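Putative YfrE protein (Vibrio parahaemolyticus RIMD 2210633, PDB 3BEE) is of unknown function but, as a TPR-repeat segment of a CcmH/CycH-like protein, probably mediates protein-protein contacts during cytochrome c biogenesis. Local coordinates at residues L16-L19 / H20-M24; N51-I55 / S56-Q60; Q37-P40 / Y41-A44. One frame throughout, in Å; residues are numbered along the deposited sequence.

Interaction 1. Residues L16-L19 / H20-M24; sequences LYYL and HKQAM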
loop_
_atom_site.group_PDB
_atom_site.type_symbol
_atom_site.label_atom_id
_atom_site.label_comp_id
_atom_site.label_asym_id
_atom_site.label_seq_id
_atom_site.Cartn_x
_atom_site.Cartn_y
_atom_site.Cartn_z
ATOM N N LEU A 16 -8.795 9.851 0.924
ATOM C CA LEU A 16 -10.158 9.333 0.914
ATOM C C LEU A 16 -10.323 8.133 1.843
ATOM O O LEU A 16 -11.368 7.996 2.471
ATOM C CB LEU A 16 -10.607 8.961 -0.488
ATOM C CG LEU A 16 -10.700 10.078 -1.514
ATOM C CD1 LEU A 16 -10.612 9.403 -2.843
ATOM C CD2 LEU A 16 -11.969 10.907 -1.389
ATOM N N TYR A 17 -9.289 7.294 1.949
ATOM C CA TYR A 17 -9.293 6.161 2.865
ATOM C C TYR A 17 -9.341 6.547 4.358
ATOM O O TYR A 17 -10.346 6.239 5.034
ATOM C CB TYR A 17 -8.065 5.272 2.622
ATOM C CG TYR A 17 -8.036 4.000 3.460
ATOM C CD1 TYR A 17 -8.707 2.857 3.034
ATOM C CD2 TYR A 17 -7.307 3.932 4.658
ATOM C CE1 TYR A 17 -8.654 1.680 3.774
ATOM C CE2 TYR A 17 -7.255 2.759 5.418
ATOM C CZ TYR A 17 -7.942 1.642 4.979
ATOM O OH TYR A 17 -7.926 0.477 5.700
ATOM N N TYR A 18 -8.239 7.145 4.872
ATOM C CA TYR A 18 -8.048 7.425 6.350
ATOM C C TYR A 18 -9.033 8.393 6.943
ATOM O O TYR A 18 -9.366 8.317 8.159
ATOM C CB TYR A 18 -6.614 7.874 6.740
ATOM C CG TYR A 18 -5.649 6.712 6.722
ATOM C CD1 TYR A 18 -5.744 5.681 7.664
ATOM C CD2 TYR A 18 -4.696 6.595 5.711
ATOM C CE1 TYR A 18 -4.869 4.560 7.625
ATOM C CE2 TYR A 18 -3.833 5.493 5.642
ATOM C CZ TYR A 18 -3.922 4.488 6.607
ATOM O OH TYR A 18 -3.090 3.425 6.520
ATOM N N LEU A 19 -9.480 9.325 6.116
ATOM C CA LEU A 19 -10.383 10.360 6.628
ATOM C C LEU A 19 -11.837 9.896 6.538
ATOM O O LEU A 19 -12.738 10.511 7.152
ATOM C CB LEU A 19 -10.138 11.741 5.972
ATOM C CG LEU A 19 -9.297 12.784 6.750
ATOM C CD1 LEU A 19 -7.803 12.498 6.680
ATOM C CD2 LEU A 19 -9.561 14.179 6.224
ATOM N N HIS A 20 -12.062 8.803 5.811
ATOM C CA HIS A 20 -13.445 8.272 5.626
ATOM C C HIS A 20 -13.645 6.815 6.060
ATOM O O HIS A 20 -14.045 5.952 5.285
ATOM C CB HIS A 20 -13.960 8.540 4.211
ATOM C CG HIS A 20 -13.866 9.981 3.822
ATOM N ND1 HIS A 20 -14.903 10.869 4.004
ATOM C CD2 HIS A 20 -12.844 10.697 3.293
ATOM C CE1 HIS A 20 -14.533 12.070 3.588
ATOM N NE2 HIS A 20 -13.288 11.992 3.146
ATOM N N LYS A 21 -13.372 6.586 7.334
ATOM C CA LYS A 21 -13.653 5.328 7.992
ATOM C C LYS A 21 -12.800 4.176 7.488
ATOM O O LYS A 21 -13.157 3.028 7.702
ATOM C CB LYS A 21 -15.148 5.003 7.905
ATOM C CG LYS A 21 -16.004 6.069 8.566
ATOM C CD LYS A 21 -17.477 5.668 8.665
ATOM C CE LYS A 21 -18.179 6.559 9.679
ATOM N NZ LYS A 21 -19.634 6.733 9.389
ATOM N N GLN A 22 -11.670 4.487 6.849
ATOM C CA GLN A 22 -10.715 3.468 6.418
ATOM C C GLN A 22 -11.461 2.411 5.583
ATOM O O GLN A 22 -11.391 1.197 5.858
ATOM C CB GLN A 22 -10.010 2.823 7.629
ATOM C CG GLN A 22 -9.262 3.823 8.533
ATOM C CD GLN A 22 -10.230 4.645 9.407
ATOM O OE1 GLN A 22 -11.106 4.086 10.099
ATOM N NE2 GLN A 22 -10.096 5.973 9.346
ATOM N N ALA A 23 -12.244 2.898 4.617
ATOM C CA ALA A 23 -12.971 2.013 3.703
ATOM C C ALA A 23 -12.282 1.996 2.349
ATOM O O ALA A 23 -12.036 3.055 1.747
ATOM C CB ALA A 23 -14.437 2.459 3.536
HETATM N N MSE A 24 -12.001 0.785 1.885
HETATM C CA MSE A 24 -11.532 0.500 0.522
HETATM C C MSE A 24 -12.733 0.578 -0.463
HETATM O O MSE A 24 -13.275 -0.437 -0.899
HETATM C CB MSE A 24 -10.897 -0.899 0.529
HETATM C CG MSE A 24 -10.092 -1.323 -0.700
HETATM SE SE MSE A 24 -8.764 0.039 -1.236
HETATM C CE MSE A 24 -7.704 0.148 0.479
#

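Interaction 2. Residues N51-I55 / S56-Q60; sequences NDHFI and SFRFQ. With EDO (1,2-ethanediol), chain D.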
loop_
_atom_site.group_PDB
_atom_site.type_symbol
_atom_site.label_atom_id
_atom_site.label_comp_id
_atom_site.label_asym_id
_atom_site.label_seq_id
_atom_site.Cartn_x
_atom_site.Cartn_y
_atom_site.Cartn_z
ATOM N N ASN A 51 -1.530 -1.891 4.459
ATOM C CA ASN A 51 -2.011 -1.356 5.715
ATOM C C ASN A 51 -3.469 -1.679 5.860
ATOM O O ASN A 51 -3.892 -2.047 6.929
ATOM C CB ASN A 51 -1.820 0.181 5.783
ATOM C CG ASN A 51 -0.370 0.574 6.008
ATOM O OD1 ASN A 51 0.457 -0.275 6.307
ATOM N ND2 ASN A 51 -0.060 1.878 5.883
ATOM N N ASP A 52 -4.241 -1.530 4.782
ATOM C CA ASP A 52 -5.656 -1.876 4.823
ATOM C C ASP A 52 -5.901 -3.362 5.176
ATOM O O ASP A 52 -6.779 -3.683 5.985
ATOM C CB ASP A 52 -6.348 -1.538 3.492
ATOM C CG ASP A 52 -7.805 -1.994 3.470
ATOM O OD1 ASP A 52 -8.584 -1.480 4.291
ATOM O OD2 ASP A 52 -8.178 -2.864 2.636
ATOM N N HIS A 53 -5.157 -4.268 4.537
ATOM C CA HIS A 53 -5.157 -5.677 4.943
ATOM C C HIS A 53 -4.859 -5.808 6.453
ATOM O O HIS A 53 -5.590 -6.459 7.189
ATOM C CB HIS A 53 -4.116 -6.450 4.120
ATOM C CG HIS A 53 -4.535 -6.720 2.706
ATOM N ND1 HIS A 53 -5.786 -7.210 2.379
ATOM C CD2 HIS A 53 -3.860 -6.600 1.533
ATOM C CE1 HIS A 53 -5.862 -7.382 1.061
ATOM N NE2 HIS A 53 -4.710 -7.011 0.530
ATOM N N PHE A 54 -3.792 -5.162 6.913
ATOM C CA PHE A 54 -3.357 -5.317 8.297
ATOM C C PHE A 54 -4.468 -4.898 9.284
ATOM O O PHE A 54 -4.790 -5.635 10.220
ATOM C CB PHE A 54 -2.081 -4.505 8.529
ATOM C CG PHE A 54 -1.480 -4.684 9.902
ATOM C CD1 PHE A 54 -0.495 -5.644 10.123
ATOM C CD2 PHE A 54 -1.894 -3.875 10.970
ATOM C CE1 PHE A 54 0.079 -5.828 11.415
ATOM C CE2 PHE A 54 -1.317 -4.045 12.274
ATOM C CZ PHE A 54 -0.330 -5.018 12.471
ATOM N N ILE A 55 -4.995 -3.691 9.070
ATOM C CA ILE A 55 -6.103 -3.100 9.828
ATOM C C ILE A 55 -7.308 -4.057 9.853
ATOM O O ILE A 55 -8.045 -4.140 10.853
ATOM C CB ILE A 55 -6.529 -1.756 9.108
ATOM C CG1 ILE A 55 -5.491 -0.662 9.359
ATOM C CG2 ILE A 55 -7.941 -1.286 9.500
ATOM C CD1 ILE A 55 -5.739 0.622 8.490
ATOM N N SER A 56 -7.503 -4.765 8.736
ATOM C CA SER A 56 -8.612 -5.670 8.573
ATOM C C SER A 56 -8.280 -7.066 9.128
ATOM O O SER A 56 -9.081 -7.972 8.980
ATOM C CB SER A 56 -8.967 -5.754 7.078
ATOM O OG SER A 56 -9.279 -4.454 6.584
ATOM N N PHE A 57 -7.096 -7.221 9.739
ATOM C CA PHE A 57 -6.652 -8.487 10.348
ATOM C C PHE A 57 -6.386 -9.583 9.280
ATOM O O PHE A 57 -6.331 -10.769 9.591
ATOM C CB PHE A 57 -7.649 -8.954 11.445
ATOM C CG PHE A 57 -7.500 -8.230 12.782
ATOM C CD1 PHE A 57 -7.082 -6.903 12.853
ATOM C CD2 PHE A 57 -7.781 -8.890 13.970
ATOM C CE1 PHE A 57 -6.929 -6.244 14.085
ATOM C CE2 PHE A 57 -7.652 -8.234 15.223
ATOM C CZ PHE A 57 -7.226 -6.915 15.272
ATOM N N ARG A 58 -6.237 -9.171 8.017
ATOM C CA ARG A 58 -5.815 -10.076 6.953
ATOM C C ARG A 58 -4.297 -10.047 6.911
ATOM O O ARG A 58 -3.700 -9.446 6.019
ATOM C CB ARG A 58 -6.432 -9.694 5.595
ATOM C CG ARG A 58 -7.968 -9.801 5.577
ATOM C CD ARG A 58 -8.548 -9.534 4.216
ATOM N NE ARG A 58 -8.161 -8.224 3.703
ATOM C CZ ARG A 58 -8.932 -7.138 3.748
ATOM N NH1 ARG A 58 -10.143 -7.196 4.297
ATOM N NH2 ARG A 58 -8.496 -5.994 3.238
ATOM N N PHE A 59 -3.668 -10.700 7.890
ATOM C CA PHE A 59 -2.231 -10.540 8.114
ATOM C C PHE A 59 -1.406 -11.181 6.994
ATOM O O PHE A 59 -0.360 -10.669 6.605
ATOM C CB PHE A 59 -1.834 -11.081 9.519
ATOM C CG PHE A 59 -2.459 -10.295 10.652
ATOM C CD1 PHE A 59 -2.210 -8.910 10.776
ATOM C CD2 PHE A 59 -3.339 -10.902 11.549
ATOM C CE1 PHE A 59 -2.806 -8.151 11.786
ATOM C CE2 PHE A 59 -3.959 -10.148 12.548
ATOM C CZ PHE A 59 -3.671 -8.771 12.687
ATOM N N GLN A 60 -1.882 -12.302 6.485
ATOM C CA GLN A 60 -1.214 -12.996 5.375
ATOM C C GLN A 60 -1.178 -12.131 4.119
ATOM O O GLN A 60 -0.131 -11.987 3.477
ATOM C CB GLN A 60 -1.908 -14.324 5.068
ATOM C CG GLN A 60 -1.356 -14.979 3.810
ATOM C CD GLN A 60 -0.114 -15.796 4.077
ATOM O OE1 GLN A 60 1.006 -15.349 3.812
ATOM N NE2 GLN A 60 -0.306 -17.012 4.595
HETATM C C1 EDO D . 0.955 -1.051 10.078
HETATM O O1 EDO D . 0.181 -0.954 8.862
HETATM C C2 EDO D . 2.143 -1.990 9.903
HETATM O O2 EDO D . 2.468 -2.561 11.175
HETATM O O HOH W 1 -10.601 -3.895 2.440
#

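Interaction 3. Residues Q37-P40 / Y41-A44; sequences QLEP and YNEA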
loop_
_atom_site.group_PDB
_atom_site.type_symbol
_atom_site.label_atom_id
_atom_site.label_comp_id
_atom_site.label_asym_id
_atom_site.label_seq_id
_atom_site.Cartn_x
_atom_site.Cartn_y
_atom_site.Cartn_z
ATOM N N GLN A 37 -0.950 1.068 -12.200
ATOM C CA GLN A 37 -0.859 1.014 -13.655
ATOM C C GLN A 37 0.352 1.836 -14.131
ATOM O O GLN A 37 1.120 1.395 -14.999
ATOM C CB GLN A 37 -2.170 1.547 -14.288
ATOM C CG GLN A 37 -2.234 1.575 -15.817
ATOM C CD GLN A 37 -2.144 0.201 -16.448
ATOM O OE1 GLN A 37 -2.682 -0.773 -15.926
ATOM N NE2 GLN A 37 -1.469 0.117 -17.592
ATOM N N LEU A 38 0.520 3.022 -13.549
ATOM C CA LEU A 38 1.692 3.869 -13.818
ATOM C C LEU A 38 2.993 3.337 -13.206
ATOM O O LEU A 38 4.022 3.299 -13.888
ATOM C CB LEU A 38 1.441 5.303 -13.345
ATOM C CG LEU A 38 0.387 6.111 -14.113
ATOM C CD1 LEU A 38 0.224 7.415 -13.378
ATOM C CD2 LEU A 38 0.799 6.350 -15.590
ATOM N N GLU A 39 2.950 2.936 -11.935
ATOM C CA GLU A 39 4.132 2.434 -11.227
ATOM C C GLU A 39 3.759 1.178 -10.450
ATOM O O GLU A 39 3.248 1.288 -9.340
ATOM C CB GLU A 39 4.663 3.470 -10.231
ATOM C CG GLU A 39 5.287 4.725 -10.821
ATOM C CD GLU A 39 5.747 5.691 -9.741
ATOM O OE1 GLU A 39 6.100 5.225 -8.632
ATOM O OE2 GLU A 39 5.778 6.913 -9.996
ATOM N N PRO A 40 3.992 -0.016 -11.035
ATOM C CA PRO A 40 3.588 -1.295 -10.429
ATOM C C PRO A 40 4.127 -1.530 -9.022
ATOM O O PRO A 40 3.544 -2.333 -8.281
ATOM C CB PRO A 40 4.168 -2.339 -11.394
ATOM C CG PRO A 40 4.245 -1.622 -12.711
ATOM C CD PRO A 40 4.647 -0.222 -12.345
ATOM N N TYR A 41 5.205 -0.844 -8.654
ATOM C CA TYR A 41 5.785 -0.988 -7.307
ATOM C C TYR A 41 5.696 0.311 -6.499
ATOM O O TYR A 41 6.481 0.559 -5.586
ATOM C CB TYR A 41 7.228 -1.561 -7.376
ATOM C CG TYR A 41 7.235 -2.997 -7.866
ATOM C CD1 TYR A 41 7.060 -4.057 -6.967
ATOM C CD2 TYR A 41 7.350 -3.293 -9.226
ATOM C CE1 TYR A 41 7.019 -5.379 -7.406
ATOM C CE2 TYR A 41 7.320 -4.612 -9.683
ATOM C CZ TYR A 41 7.154 -5.648 -8.763
ATOM O OH TYR A 41 7.121 -6.957 -9.197
ATOM N N ASN A 42 4.710 1.139 -6.835
ATOM C CA ASN A 42 4.530 2.393 -6.126
ATOM C C ASN A 42 4.383 2.164 -4.621
ATOM O O ASN A 42 3.537 1.391 -4.183
ATOM C CB ASN A 42 3.337 3.163 -6.656
ATOM C CG ASN A 42 3.255 4.533 -6.071
ATOM O OD1 ASN A 42 2.610 4.736 -5.040
ATOM N ND2 ASN A 42 3.934 5.491 -6.701
ATOM N N GLU A 43 5.230 2.845 -3.852
ATOM C CA GLU A 43 5.327 2.650 -2.427
ATOM C C GLU A 43 4.086 3.131 -1.723
ATOM O O GLU A 43 3.538 2.415 -0.922
ATOM C CB GLU A 43 6.549 3.380 -1.863
ATOM C CG GLU A 43 6.840 3.014 -0.370
ATOM C CD GLU A 43 8.282 3.389 0.064
ATOM O OE1 GLU A 43 9.022 4.020 -0.748
ATOM O OE2 GLU A 43 8.659 3.044 1.218
ATOM N N ALA A 44 3.645 4.349 -2.019
ATOM C CA ALA A 44 2.425 4.890 -1.409
ATOM C C ALA A 44 1.196 3.974 -1.618
ATOM O O ALA A 44 0.425 3.752 -0.692
ATOM C CB ALA A 44 2.154 6.288 -1.905
#

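Interaction 1. Residues L16-L19 / H20-M24
Tyr17 and Gln22 make the centre of this local contact, in which the chain leaving helix 6-18 folds back across the face of the Tyr17 ring. The principal apolar interaction is a CH-pi contact: Gln22 CA sits 3.6 Å from the centroid of the Tyr17 ring, 9° off its normal and so almost squarely over the face. Tyr17 CG lies anti to the backbone N (chi1 -175°), which swings the ring out over the returning loop. Gln22 CB adds to this cover, 3.5 Å from Tyr17 CE2, and the selenomethionine Met24 brings its CE methyl to 3.8 Å from Tyr17 CE1.

Such a reversal joins the first two helices of the TPR-like helical array, 6-18 and 26-38; Leu16 and Met24 both pack on the second of them.

The polar contacts lie mostly at the helix end. Tyr17 O takes a bond from His20 N (3.2 Å), which approaches from above the carbonyl plane, and a weak one from Gln22 N. A bend at chi2 (75°) turns the Gln22 amide back to Tyr18, where NE2 makes a weak, poorly aligned bond to Tyr18 O at 2.7 Å. The Tyr17 hydroxyl is hydrogen-bonded to Asp52 OD1 of helix 43-55.

Interaction 2. Residues N51-I55 / S56-Q60
A Schellman motif closes helix 43-55 here, with Phe57 taking the positive phi (68°) that lets the chain turn away, and Arg58 as the N-cap residue of the next helix. Arg58 N bonds to His53 O at 2.9 Å, while Phe57 N reaches Phe54 O. Ser56 grips the last turn twice: its N and its OG both donate to Asp52 O, from opposite faces of the carbonyl plane, the hydroxyl at 2.7 Å.

Beside these backbone bonds the Arg58 side chain doubles back, bent at chi3 (-57°), to meet two residues of the helix with the edge of its guanidinium. Arg58 NE gives a fairly straight bond to His53 ND1 (2.9 Å), lying in the planes of both groups although those planes are perpendicular. The geometry is consistent with ND1 accepting, and so probably with a proton on NE2. Arg58 NH2 forms a salt bridge with Asp52 OD2 at 3.2 Å, weak as a hydrogen bond but bridged also by a water.

Phe59 turns its edge to the face of Phe54 in a T-shaped pair, centroids 5.2 Å apart and planes at 74°. An ethanediol, probably from crystallisation, lies over the opposite face of Phe54.

Outside the turn, both rings pack on helix 79-92, His53 rests on helix 59-70, Asp52 OD1 is hydrogen-bonded to Tyr17 OH of helix 6-18, and Ile55 packs on Tyr17 and Tyr18 of that helix.

Interaction 3. Residues Q37-P40 / Y41-A44
Across the type I beta turn that links helix 26-38 to helix 43-55, Glu39 is joined to Asn42 by two hydrogen bonds, one through backbone and one through side chains. The backbone bond closes the turn: Asn42 N donates to Glu39 O at 2.9 Å, well aligned at the hydrogen (151°) but arriving from above the carbonyl plane.

The second bond is made by the side chains, which cross at a slant. Asn42 ND2 gives an N-H, near its own amide plane, to Glu39 OE1 at 2.9 Å, and meets that oxygen from above the carboxylate, whose plane is turned 54° from the amide. Glu39 reaches this point with its chain extended beyond CG, and Asn42 turns its amide to the same place by setting CG anti to the backbone N (chi1 -172°).

Contact between Pro40 and Tyr41 is lighter: Pro40 CB, at the second position of the turn, lies 4.0 Å from Tyr41 CD2, while the polar Pro40 O lies over one face of the ring. Farther along, that tyrosine touches the loop residues Asp71 and Ser72.

Asn42 is also the N-cap of helix 43-55, its OD1 accepting from Ala45 N, and ND2 has a second partner in Thr7 OG1 of helix 6-18. The buried amide is thus satisfied at both ends: its oxygen caps the helix, while its nitrogen is shared between a carboxylate and a hydroxyl, which probably fixes its orientation.

All three contacts are turns between successive helices, yet they differ with their place. Interactions 1 and 2 are surface contacts, whereas interaction 3 is partly buried. Interactions 2 and 3 hold the two ends of helix 43-55, on opposite sides of the chain's centre, and do not touch; interaction 1 approaches interaction 3 no nearer than about 8 Å between nearest atoms. Interactions 1 and 2 do meet, at the junction of the Tyr17 hydroxyl with the Asp52 carboxylate. Their chemistry diverges: a backbone CH over a tyrosine in 16-24, charge and aromatic pairs in 51-60, and amide-carboxylate bonding in 37-44.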